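PDB 3IIB: peptidase M28, which is probably a zinc-dependent carboxypeptidase or dipeptidase of the plasma glutamate carboxypeptidase type, with two zinc ions in its active site. Local coordinates for residues Asp179-Thr184 against His402-Thr407; Val91-Gly96 against Ala198-Asn203. All blocks are in the same frame, centred on the assembly; numbering follows the deposited sequence.

Contact 1: Asp179-Thr184 against His402-Thr407; sequences DRMAHT and HTPNDT. With ZN (zinc ion), chain B.
His402 and Thr184 hold each other by two hydrogen bonds, and these form the tight end of a buried loop-to-loop contact at the zinc site. Thr184 N donates to His402 O at 2.9 Å, while His402 ND1 returns a bond of 3.0 Å to Thr184 O. That acceptor sits near the plane of the imidazole, although ND1 lies above the carbonyl plane of Thr184. NE2 binds zinc at 2.3 Å; Asp269, Glu304 and two waters complete the shell.

Next along the loops, the CG2 methyl of Thr403 is laid over the centre of the His183 ring in a CH-pi contact, and Asp177 holds NE2 of that ring. Thr403 OG1 accepts from Asn405 N, an ST turn, and also hydrogen-bonds Tyr400 O. Selenomethionine Met181, its chain bent at chi2 (-82°) and chi3 (67°), sets SE 3.8 Å from Asn405 CB and carries CE past the Pro404 ring.

The other end is looser and hydrated. Asp179 OD2 and Asn405 ND2 are 4.2 Å apart and share a water. Asp179 OD1 also bonds ND2 of Asn405 of the second subunit, and Asn405 OD1 bonds N of Arg180 of the second subunit. Thr184 O and the zinc together hold the His402 ring's rotation, and the bond at ND1 probably makes NE2 a stronger donor to the metal. The same loops touch the second subunit, consistent with the active form being the dimer.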
# COMPACT_ATOMS: atom_id res chain seq x y z
N ASP A 179 2.97 -0.87 -4.75
CA ASP A 179 1.70 -0.96 -4.03
C ASP A 179 0.53 -0.57 -4.92
O ASP A 179 0.68 0.13 -5.93
CB ASP A 179 1.73 -0.05 -2.83
CG ASP A 179 2.72 -0.48 -1.79
OD1 ASP A 179 2.80 -1.71 -1.50
OD2 ASP A 179 3.44 0.41 -1.27
N ARG A 180 -0.65 -1.05 -4.52
CA ARG A 180 -1.89 -0.80 -5.23
C ARG A 180 -2.40 0.58 -4.82
O ARG A 180 -3.50 0.74 -4.27
CB ARG A 180 -2.89 -1.90 -4.96
CG ARG A 180 -3.99 -1.94 -5.98
CD ARG A 180 -3.59 -2.81 -7.15
NE ARG A 180 -4.61 -2.81 -8.20
CZ ARG A 180 -5.72 -3.53 -8.18
NH1 ARG A 180 -6.00 -4.34 -7.17
NH2 ARG A 180 -6.56 -3.45 -9.21
N MSE A 181 -1.58 1.60 -5.15
CA MSE A 181 -1.83 2.98 -4.78
C MSE A 181 -1.66 3.79 -6.08
O MSE A 181 -0.62 3.67 -6.76
CB MSE A 181 -0.79 3.45 -3.76
CG MSE A 181 -0.82 2.70 -2.45
SE MSE A 181 -2.16 3.35 -1.27
CE MSE A 181 -3.85 2.96 -2.00
N ALA A 182 -2.66 4.63 -6.37
CA ALA A 182 -2.60 5.54 -7.49
C ALA A 182 -2.09 6.91 -7.00
O ALA A 182 -2.57 7.44 -5.97
CB ALA A 182 -3.93 5.62 -8.24
N HIS A 183 -1.08 7.43 -7.70
CA HIS A 183 -0.44 8.68 -7.32
C HIS A 183 -1.06 9.82 -8.14
O HIS A 183 -1.09 9.77 -9.38
CB HIS A 183 1.06 8.67 -7.61
CG HIS A 183 1.86 7.67 -6.86
ND1 HIS A 183 2.97 8.03 -6.10
CD2 HIS A 183 1.78 6.32 -6.79
CE1 HIS A 183 3.53 6.94 -5.62
NE2 HIS A 183 2.83 5.89 -6.02
N THR A 184 -1.59 10.83 -7.44
CA THR A 184 -2.10 12.04 -8.09
C THR A 184 -0.99 13.08 -8.21
O THR A 184 0.19 12.77 -8.06
CB THR A 184 -3.37 12.57 -7.34
OG1 THR A 184 -4.06 13.51 -8.18
CG2 THR A 184 -3.07 13.12 -5.87
N HIS A 402 2.04 11.63 -2.76
CA HIS A 402 0.86 11.81 -3.59
C HIS A 402 -0.06 10.60 -3.69
O HIS A 402 -0.91 10.51 -4.64
CB HIS A 402 1.26 12.32 -4.98
CG HIS A 402 1.76 13.73 -5.00
ND1 HIS A 402 1.86 14.47 -6.18
CD2 HIS A 402 2.27 14.52 -4.02
CE1 HIS A 402 2.36 15.66 -5.89
NE2 HIS A 402 2.61 15.72 -4.60
N THR A 403 0.05 9.70 -2.71
CA THR A 403 -0.87 8.57 -2.57
C THR A 403 -1.75 8.67 -1.34
O THR A 403 -1.44 9.45 -0.41
CB THR A 403 -0.11 7.22 -2.45
OG1 THR A 403 0.51 7.15 -1.15
CG2 THR A 403 0.93 7.08 -3.60
N PRO A 404 -2.79 7.82 -1.26
CA PRO A 404 -3.49 7.66 0.03
C PRO A 404 -2.64 7.11 1.17
O PRO A 404 -3.10 7.10 2.30
CB PRO A 404 -4.64 6.71 -0.29
CG PRO A 404 -4.81 6.81 -1.83
CD PRO A 404 -3.45 7.06 -2.35
N ASN A 405 -1.46 6.59 0.84
CA ASN A 405 -0.55 6.04 1.79
C ASN A 405 0.39 7.08 2.40
O ASN A 405 1.22 6.73 3.23
CB ASN A 405 0.27 4.94 1.12
CG ASN A 405 0.51 3.74 2.00
OD1 ASN A 405 -0.09 3.58 3.07
ND2 ASN A 405 1.40 2.85 1.53
N ASP A 406 0.25 8.36 2.04
CA ASP A 406 1.03 9.44 2.69
C ASP A 406 0.43 9.79 4.04
O ASP A 406 -0.37 10.75 4.17
CB ASP A 406 1.16 10.66 1.79
CG ASP A 406 2.03 11.73 2.43
OD1 ASP A 406 2.58 11.39 3.50
OD2 ASP A 406 2.18 12.84 1.87
N THR A 407 0.80 8.98 5.02
CA THR A 407 0.20 9.02 6.36
C THR A 407 1.29 9.10 7.42
O THR A 407 2.46 8.83 7.15
CB THR A 407 -0.73 7.78 6.61
OG1 THR A 407 0.01 6.58 6.46
CG2 THR A 407 -1.92 7.75 5.65
ZN ZN B . 3.70 17.45 -3.58
O HOH W 1 2.56 3.02 -1.09
O HOH W 2 5.32 17.22 -4.95
O HOH W 3 5.04 19.04 -3.11

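Contact 2: Val91-Gly96 against Ala198-Asn203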
# COMPACT_ATOMS: atom_id res chain seq x y z
N VAL A 91 -7.01 0.29 -10.10
CA VAL A 91 -7.01 1.25 -9.00
C VAL A 91 -6.41 2.51 -9.65
O VAL A 91 -5.29 2.50 -10.18
CB VAL A 91 -6.19 0.81 -7.77
CG1 VAL A 91 -5.86 2.01 -6.86
CG2 VAL A 91 -6.98 -0.31 -6.95
N VAL A 92 -7.22 3.54 -9.68
CA VAL A 92 -6.95 4.72 -10.48
C VAL A 92 -7.21 5.94 -9.62
O VAL A 92 -8.03 5.90 -8.70
CB VAL A 92 -7.85 4.73 -11.76
CG1 VAL A 92 -9.33 4.88 -11.41
CG2 VAL A 92 -7.46 5.81 -12.72
N THR A 93 -6.58 7.05 -9.97
CA THR A 93 -6.98 8.34 -9.45
C THR A 93 -6.82 9.42 -10.53
O THR A 93 -5.93 9.36 -11.37
CB THR A 93 -6.16 8.70 -8.18
OG1 THR A 93 -6.81 9.77 -7.48
CG2 THR A 93 -4.74 9.08 -8.56
N ALA A 94 -7.69 10.43 -10.48
CA ALA A 94 -7.59 11.54 -11.41
C ALA A 94 -6.28 12.28 -11.14
O ALA A 94 -5.86 12.44 -9.97
CB ALA A 94 -8.79 12.52 -11.21
N LEU A 95 -5.66 12.75 -12.21
CA LEU A 95 -4.61 13.75 -12.09
C LEU A 95 -5.23 15.05 -11.65
O LEU A 95 -6.36 15.37 -12.01
CB LEU A 95 -3.83 13.90 -13.41
CG LEU A 95 -3.16 12.60 -13.89
CD1 LEU A 95 -2.24 12.91 -15.13
CD2 LEU A 95 -2.41 11.89 -12.77
N GLY A 96 -4.49 15.80 -10.83
CA GLY A 96 -4.97 17.06 -10.29
C GLY A 96 -5.33 18.04 -11.36
O GLY A 96 -4.51 18.42 -12.16
N ALA A 198 -7.78 12.57 -17.49
CA ALA A 198 -6.40 12.18 -17.25
C ALA A 198 -6.31 11.55 -15.86
O ALA A 198 -6.72 12.19 -14.90
CB ALA A 198 -5.48 13.42 -17.30
N ALA A 199 -5.79 10.33 -15.78
CA ALA A 199 -5.72 9.57 -14.55
C ALA A 199 -4.41 8.82 -14.46
O ALA A 199 -3.77 8.55 -15.47
CB ALA A 199 -6.88 8.59 -14.49
N ALA A 200 -4.01 8.52 -13.23
CA ALA A 200 -2.88 7.63 -12.93
C ALA A 200 -3.42 6.31 -12.39
O ALA A 200 -4.39 6.29 -11.62
CB ALA A 200 -1.95 8.27 -11.92
N ILE A 201 -2.78 5.21 -12.80
CA ILE A 201 -3.11 3.89 -12.28
C ILE A 201 -1.95 3.40 -11.45
O ILE A 201 -0.83 3.93 -11.56
CB ILE A 201 -3.50 2.89 -13.38
CG1 ILE A 201 -2.29 2.53 -14.29
CG2 ILE A 201 -4.70 3.39 -14.16
CD1 ILE A 201 -2.63 1.61 -15.49
N SER A 202 -2.23 2.45 -10.56
CA SER A 202 -1.20 1.94 -9.67
C SER A 202 -0.15 1.25 -10.50
O SER A 202 -0.41 0.79 -11.61
CB SER A 202 -1.74 0.96 -8.62
OG SER A 202 -2.09 -0.30 -9.15
N ASN A 203 1.04 1.17 -9.94
CA ASN A 203 2.12 0.42 -10.56
C ASN A 203 1.78 -1.05 -10.89
O ASN A 203 2.01 -1.46 -12.02
CB ASN A 203 3.39 0.60 -9.73
CG ASN A 203 4.18 1.81 -10.18
OD1 ASN A 203 4.84 1.78 -11.22
ND2 ASN A 203 4.02 2.92 -9.47
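An antiparallel pairing of strands 88-94 and 198-201 within the large mixed sheet brings Val91-Gly96 against Ala198-Asn203. Thr93 and Ala200 form the hydrogen-bonded pair, Thr93 N to Ala200 O and Ala200 N to Thr93 O, both 2.8 Å. Beyond it on one side Leu95 N reaches Ala198 O at 2.9 Å, and on the other Ser202 N gives a longer bond of 3.1 Å to Val91 O. Val92-Ile201 and Ala94-Ala199 are the intervening non-hydrogen-bonded pairs.

Val92 and Ile201 share one face of the sheet, Thr93 and Ala200 the other. Val92 turns CG2 anti to its own N (chi1 66° for CG1), which brings this methyl against both Ala199 CB, at a tight 3.3 Å, and Ile201 CG2, at 3.9 Å; Leu223 of strand 220-242 packs against both Val92 and Ala199. Leu95, just past the strand, sets CD2 3.7 Å from Ala200 CB and CD1 beside Ala198 CB. Thr93 spends its hydroxyl on Glu263.

Where the pairing ends, Ser202 caps the helix that follows, and its OG also bonds Asp205, whose carboxylate receives Val91 N as well. Strand 198-201 leads straight into helix 203-213. Flanked on its other edge by the parallel strand 168-172, it is an inner strand at which the mixed sheet changes from parallel to antiparallel pairing.

How the contacts relate
Both contacts are largely buried, but they draw on different chemistry. Contact 2 is regular sheet, held by repeated backbone bonds and apolar side chains, alanines among them, and no other chain touches it. Contact 1 joins irregular loops through a metal ligand, a histidine face and a bridging water, and reaches the second subunit. The two adjoin, their centres 10 Å apart: the loop holding 179-184, which connects strand 168-172 to strand 198-201 along the chain, lies against the paired strands. Thr184 OG1 probably hydrogen-bonds Ala94 O at 2.8 Å, and Ala182 CB packs on Thr93 N. The sheet therefore backs the loop that carries the partner of the zinc-binding histidine.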